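PDB 6FDD: whirlin from Mus musculus, which acts as a scaffold of the USH2 complex in hearing and vision, needed to elongate and maintain hair-cell stereocilia, here represented by its HHD2 domain. Local coordinates for residues T40-V43 with E44-V47; L53-T56 with H57-S61. All blocks are in the same frame, centred on the assembly; numbering follows the deposited sequence. Where two conformers were deposited one is given.

Contact 1 (T40-V43 with E44-V47); sequences TISV and EAMV
The loop leaving Ile-41 turns into a helix at Ser-42, and two i to i+4 backbone bonds open that helix: Met-46 N to Ser-42 O at 3.0 Å and Val-47 N to Val-43 O at 2.9 Å. With chi1 at 68°, Ser-42 OG sits between its own backbone N and carbonyl carbon and turns forward over the first turn, where it accepts from Ala-45 N (3.0 Å, N-H...O 165°). Ser-42 OG also makes a weak bond to Glu-44 OE1 at 3.4 Å. A bend at chi2 (88°) brings the Glu-44 carboxylate back, its CD 3.7 Å from Val-43 CG1. The stronger partner of this carboxylate is Arg-77 of helix 75-81, which forms a salt bridge with OE2. On the apolar side, Ile-41 reaches past the cap: Ile-41 CB lies 4.0 Å from Ala-45 CB, and Ile-41 CD1 meets CB of the selenomethionine Met-46 at 3.8 Å. Val-43 and Met-46 are buried, both packing on Tyr-36 of helix 23-37. This is a serine N-cap combined with a hydrophobic staple between Ile-41 and Met-46, starting helix 43-53 of the all-helical HHD2 domain.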
# COMPACT_ATOMS: atom_id res chain seq x y z
N THR A 40 -13.39 -5.05 -3.76
CA THR A 40 -14.35 -4.11 -3.15
C THR A 40 -14.02 -2.67 -3.50
O THR A 40 -14.93 -1.86 -3.66
CB THR A 40 -14.40 -4.29 -1.62
OG1 THR A 40 -14.71 -5.65 -1.35
CG2 THR A 40 -15.45 -3.41 -0.95
N ILE A 41 -12.72 -2.36 -3.58
CA ILE A 41 -12.25 -0.99 -3.86
C ILE A 41 -11.27 -0.98 -5.03
O ILE A 41 -10.55 -1.95 -5.26
CB ILE A 41 -11.65 -0.30 -2.58
CG1 ILE A 41 -10.32 -0.95 -2.14
CG2 ILE A 41 -12.70 -0.27 -1.42
CD1 ILE A 41 -9.60 -0.28 -0.91
N SER A 42 -11.25 0.14 -5.77
CA SER A 42 -10.31 0.34 -6.88
C SER A 42 -8.89 0.52 -6.36
O SER A 42 -8.70 0.86 -5.19
CB SER A 42 -10.70 1.59 -7.67
OG SER A 42 -10.49 2.74 -6.87
N VAL A 43 -7.88 0.35 -7.25
CA VAL A 43 -6.49 0.61 -6.88
C VAL A 43 -6.34 2.09 -6.39
O VAL A 43 -5.59 2.35 -5.46
CB VAL A 43 -5.49 0.27 -8.04
CG1 VAL A 43 -5.70 1.16 -9.26
CG2 VAL A 43 -4.05 0.31 -7.55
N GLU A 44 -7.10 3.03 -6.99
CA GLU A 44 -7.04 4.45 -6.60
C GLU A 44 -7.60 4.67 -5.21
O GLU A 44 -6.98 5.38 -4.42
CB GLU A 44 -7.79 5.33 -7.61
CG GLU A 44 -7.16 5.38 -8.99
CD GLU A 44 -7.61 4.29 -9.94
OE1 GLU A 44 -8.54 3.52 -9.59
OE2 GLU A 44 -7.09 4.25 -11.08
N ALA A 45 -8.75 4.05 -4.88
CA ALA A 45 -9.34 4.19 -3.54
C ALA A 45 -8.35 3.62 -2.51
O ALA A 45 -8.15 4.22 -1.44
CB ALA A 45 -10.68 3.49 -3.46
N MSE A 46 -7.68 2.51 -2.86
CA MSE A 46 -6.69 1.90 -1.97
C MSE A 46 -5.50 2.84 -1.74
O MSE A 46 -5.05 3.02 -0.60
CB MSE A 46 -6.22 0.54 -2.53
CG MSE A 46 -5.38 -0.26 -1.54
SE MSE A 46 -4.12 -1.41 -2.46
CE MSE A 46 -2.95 -0.02 -3.30
N VAL A 47 -4.98 3.44 -2.83
CA VAL A 47 -3.86 4.37 -2.76
C VAL A 47 -4.21 5.56 -1.85
O VAL A 47 -3.41 5.94 -0.99
CB VAL A 47 -3.41 4.81 -4.17
CG1 VAL A 47 -2.57 6.08 -4.12
CG2 VAL A 47 -2.64 3.67 -4.86

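Contact 2 (L53-T56 with H57-S61); sequences LLNT and HAKFS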
# COMPACT_ATOMS: atom_id res chain seq x y z
N LEU A 53 -2.76 6.96 5.75
CA LEU A 53 -2.05 6.16 6.76
C LEU A 53 -0.55 6.49 6.85
O LEU A 53 -0.01 6.59 7.96
CB LEU A 53 -2.24 4.67 6.42
CG LEU A 53 -1.58 3.65 7.35
CD1 LEU A 53 -2.27 3.64 8.72
CD2 LEU A 53 -1.61 2.26 6.73
N LEU A 54 0.12 6.58 5.70
CA LEU A 54 1.57 6.74 5.62
C LEU A 54 1.99 8.20 5.71
O LEU A 54 2.27 8.85 4.69
CB LEU A 54 2.08 6.04 4.33
CG LEU A 54 1.63 4.58 4.15
CD1 LEU A 54 2.06 4.04 2.81
CD2 LEU A 54 2.13 3.67 5.31
N ASN A 55 1.98 8.73 6.94
CA ASN A 55 2.22 10.16 7.21
C ASN A 55 3.68 10.61 7.17
O ASN A 55 3.92 11.77 6.85
CB ASN A 55 1.59 10.57 8.54
CG ASN A 55 2.14 9.86 9.75
OD1 ASN A 55 2.20 8.64 9.80
ND2 ASN A 55 2.55 10.60 10.76
N THR A 56 4.64 9.75 7.51
CA THR A 56 6.05 10.15 7.53
C THR A 56 6.81 9.77 6.25
O THR A 56 6.34 8.94 5.46
CB THR A 56 6.76 9.55 8.75
OG1 THR A 56 6.92 8.15 8.51
CG2 THR A 56 6.02 9.80 10.06
N HIS A 57 8.01 10.35 6.06
CA HIS A 57 8.88 10.05 4.91
C HIS A 57 9.22 8.55 4.87
O HIS A 57 9.06 7.93 3.81
CB HIS A 57 10.16 10.91 4.99
CG HIS A 57 11.05 10.75 3.80
ND1 HIS A 57 10.81 11.41 2.61
CD2 HIS A 57 12.16 9.99 3.66
CE1 HIS A 57 11.77 11.04 1.78
NE2 HIS A 57 12.62 10.19 2.37
N ALA A 58 9.61 7.96 6.02
CA ALA A 58 9.94 6.54 6.12
C ALA A 58 8.73 5.67 5.77
O ALA A 58 8.89 4.66 5.09
CB ALA A 58 10.45 6.20 7.51
N LYS A 59 7.51 6.07 6.21
CA LYS A 59 6.30 5.29 5.92
C LYS A 59 5.96 5.29 4.44
O LYS A 59 5.51 4.26 3.94
CB LYS A 59 5.11 5.75 6.77
CG LYS A 59 5.21 5.34 8.23
CD LYS A 59 4.10 5.97 9.03
CE LYS A 59 4.38 5.90 10.51
NZ LYS A 59 3.32 6.57 11.31
N PHE A 60 6.20 6.42 3.74
CA PHE A 60 5.95 6.55 2.30
C PHE A 60 6.72 5.47 1.50
O PHE A 60 6.19 4.98 0.49
CB PHE A 60 6.26 7.97 1.77
CG PHE A 60 5.95 8.15 0.30
CD1 PHE A 60 4.65 8.40 -0.13
CD2 PHE A 60 6.95 8.03 -0.66
CE1 PHE A 60 4.36 8.54 -1.50
CE2 PHE A 60 6.66 8.16 -2.03
CZ PHE A 60 5.36 8.41 -2.43
N SER A 61 7.93 5.08 1.97
CA SER A 61 8.74 4.03 1.32
C SER A 61 8.00 2.68 1.18
O SER A 61 8.33 1.90 0.28
CB SER A 61 10.07 3.85 2.04
OG SER A 61 9.93 3.08 3.22
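Lys-59 NZ is held by two groups: Asn-55 OD1 at 2.8 Å, and the carboxylate of Glu-25 on helix 23-37, with which it forms a salt bridge. The ammonium group lies in the plane of the Asn-55 amide and meets a lone pair of OD1, with a C=O...N angle of 141°. The lysine chain gets there by running straight out beyond CG, and on the way it passes Thr-56, where Thr-56 OG1 lies 3.3 Å from Lys-59 CG. Thr-56 OG1 accepts from Lys-59 N at 3.2 Å, making Thr-56 the N-cap of the short, weakly bonded helix 57-60; a chi1 of 72° swings OG1 over the turn, within reach of that N-H. Phe-60 N adds a backbone bond to Thr-56 O at 3.1 Å. The chain arrives here from helix 43-53 through an inverse gamma turn centred on Leu-54, a tight link between consecutive helices of this helical domain. Leu-54 is buried under the new turn, its CB 3.9 Å from Lys-59 CB and its CD1 3.6 Å from Lys-59 O, while Met-29, Leu-62 and Leu-63 also touch its side chain. At the far end, Ser-61 OG donates to Ala-58 O (2.7 Å), in the carbonyl plane.

Contact 1 and contact 2 mark the two ends of helix 43-53: the first begins it, and the second picks up the chain as it leaves and starts helix 57-60. Their centres are about 18 Å apart, on opposite sides of the chain's centre, and their nearest atoms stay about 7 Å from each other without touching. Helix 23-37 is a shared neighbour, offering Leu-33 and Tyr-36 to contact 1 and Met-29 to contact 2. By charge, contact 1 is tied to helix 75-81 and contact 2 to helix 23-37. Contact 1 is partly buried, whereas contact 2 lies at the surface.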